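Local coordinates for protein short chain dehydrogenase (Mycobacterium smegmatis, PDB 3UCX) that probably acts as an oxidoreductase of the short-chain dehydrogenase family, built on a Rossmann fold, with its natural substrate not established, at residues L27-A32 and T231-A236. Residues are numbered along the deposited sequence; the frame is centred on the assembly and turned at random.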
# COMPACT_ATOMS: atom_id res chain seq x y z
N LEU A 27 -10.44 -8.07 26.16
CA LEU A 27 -9.61 -6.88 26.27
C LEU A 27 -9.65 -6.25 27.66
O LEU A 27 -8.61 -5.93 28.25
CB LEU A 27 -10.03 -5.88 25.17
CG LEU A 27 -9.09 -4.76 24.73
CD1 LEU A 27 -7.73 -5.27 24.27
CD2 LEU A 27 -9.80 -4.01 23.61
N ALA A 28 -10.85 -6.10 28.21
CA ALA A 28 -11.06 -5.52 29.54
C ALA A 28 -10.32 -6.35 30.57
O ALA A 28 -9.59 -5.82 31.42
CB ALA A 28 -12.55 -5.48 29.87
N ARG A 29 -10.50 -7.67 30.49
CA ARG A 29 -9.83 -8.57 31.40
C ARG A 29 -8.34 -8.43 31.27
O ARG A 29 -7.64 -8.28 32.26
CB ARG A 29 -10.29 -10.03 31.14
CG ARG A 29 -9.59 -11.08 32.01
CD ARG A 29 -9.95 -12.53 31.64
NE ARG A 29 -9.70 -12.89 30.24
CZ ARG A 29 -8.52 -13.21 29.72
NH1 ARG A 29 -7.41 -13.22 30.46
NH2 ARG A 29 -8.43 -13.54 28.43
N ARG A 30 -7.83 -8.48 30.03
CA ARG A 30 -6.39 -8.41 29.83
C ARG A 30 -5.79 -7.07 30.30
O ARG A 30 -4.72 -7.07 30.87
CB ARG A 30 -6.02 -8.70 28.37
CG ARG A 30 -6.25 -10.16 27.97
CD ARG A 30 -5.12 -11.08 28.43
NE ARG A 30 -3.82 -10.65 27.91
CZ ARG A 30 -3.45 -10.77 26.64
NH1 ARG A 30 -4.24 -11.35 25.75
NH2 ARG A 30 -2.26 -10.32 26.26
N CYS A 31 -6.47 -5.95 30.07
CA CYS A 31 -5.96 -4.64 30.52
C CYS A 31 -5.83 -4.62 32.04
O CYS A 31 -4.82 -4.17 32.56
CB CYS A 31 -6.86 -3.51 30.06
SG CYS A 31 -6.74 -3.16 28.29
N ALA A 32 -6.85 -5.14 32.71
CA ALA A 32 -6.88 -5.21 34.18
C ALA A 32 -5.75 -6.09 34.72
O ALA A 32 -5.05 -5.69 35.63
CB ALA A 32 -8.24 -5.69 34.66
N THR A 231 -6.71 -15.70 17.96
CA THR A 231 -7.62 -15.80 19.11
C THR A 231 -7.91 -14.42 19.68
O THR A 231 -7.20 -13.46 19.38
CB THR A 231 -7.00 -16.61 20.23
OG1 THR A 231 -5.86 -15.91 20.76
CG2 THR A 231 -6.60 -18.05 19.75
N GLU A 232 -8.95 -14.34 20.50
CA GLU A 232 -9.27 -13.10 21.19
C GLU A 232 -8.06 -12.60 21.96
O GLU A 232 -7.74 -11.40 21.91
CB GLU A 232 -10.48 -13.29 22.11
CG GLU A 232 -11.77 -13.50 21.34
CD GLU A 232 -12.99 -13.66 22.23
OE1 GLU A 232 -12.94 -13.22 23.41
OE2 GLU A 232 -14.00 -14.18 21.72
N ASP A 233 -7.37 -13.51 22.66
CA ASP A 233 -6.16 -13.10 23.37
C ASP A 233 -5.08 -12.54 22.43
O ASP A 233 -4.39 -11.60 22.78
CB ASP A 233 -5.58 -14.22 24.24
CG ASP A 233 -6.21 -14.27 25.63
OD1 ASP A 233 -6.41 -13.22 26.29
OD2 ASP A 233 -6.50 -15.38 26.10
N GLU A 234 -4.92 -13.14 21.25
CA GLU A 234 -3.85 -12.68 20.35
C GLU A 234 -4.14 -11.29 19.81
O GLU A 234 -3.23 -10.48 19.63
CB GLU A 234 -3.62 -13.69 19.20
CG GLU A 234 -2.83 -14.92 19.66
CD GLU A 234 -2.80 -16.08 18.67
OE1 GLU A 234 -3.76 -16.24 17.89
OE2 GLU A 234 -1.82 -16.84 18.67
N VAL A 235 -5.41 -11.01 19.55
CA VAL A 235 -5.78 -9.68 19.06
C VAL A 235 -5.65 -8.69 20.22
O VAL A 235 -5.10 -7.57 20.05
CB VAL A 235 -7.19 -9.67 18.44
CG1 VAL A 235 -7.60 -8.24 18.03
CG2 VAL A 235 -7.25 -10.66 17.28
N ALA A 236 -6.13 -9.09 21.40
CA ALA A 236 -5.96 -8.28 22.60
C ALA A 236 -4.50 -7.93 22.89
O ALA A 236 -4.18 -6.78 23.28
CB ALA A 236 -6.59 -8.99 23.81
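Asp233 OD1 is shared by two arginines of the facing helix, Arg29 and Arg30. Both pairs are salt bridges. Arg29 NH2 donates to Asp233 OD1 on the syn side of the carboxylate at 3.0 Å, through a rather bent bond. The two planar groups stand almost perpendicular, 89° apart, and the carboxylate carbon lies at the guanidinium edge. Arg29 reaches there because its chain is extended up to CD and then bends at chi3 (56°). Its NH1 pairs with Glu33, so this guanidinium links two acids.

Arg30 comes to the same oxygen from the anti side. Its NH1 lies 2.9 Å from Asp233 OD1 and well out of the carboxylate plane. The same nitrogen also donates to Asp233 O, at 3.0 Å and close to the guanidinium plane. Bends at chi2 and chi3 fold the chain so that its CD also passes 3.3 Å from Asp233 OD1. Arg30 NH2 bonds to Ser237 OG, one turn further along the partner helix, and this second hold helps fix the rotation of the guanidinium. Two positive groups around one oxygen would probably favour the charged form of Asp233.

Beneath the charges the contact is apolar. Leu27 CD1 rests 3.9 Å from Ala236 CB, and the small alanine lets the two backbones come near at this point. Leu27 also packs on Ile239 and Leu240. The partner helix begins with a capping box: Glu234 N donates to Thr231 OG1, and Thr231 N to Glu234 OE1.

The short helical segments cross at -57°. The contact joins helix 23-33, which follows the first strand of the Rossmann fold, to helix 232-243, which precedes the last strand, 254-257, of the parallel sheet characteristic of short-chain dehydrogenases.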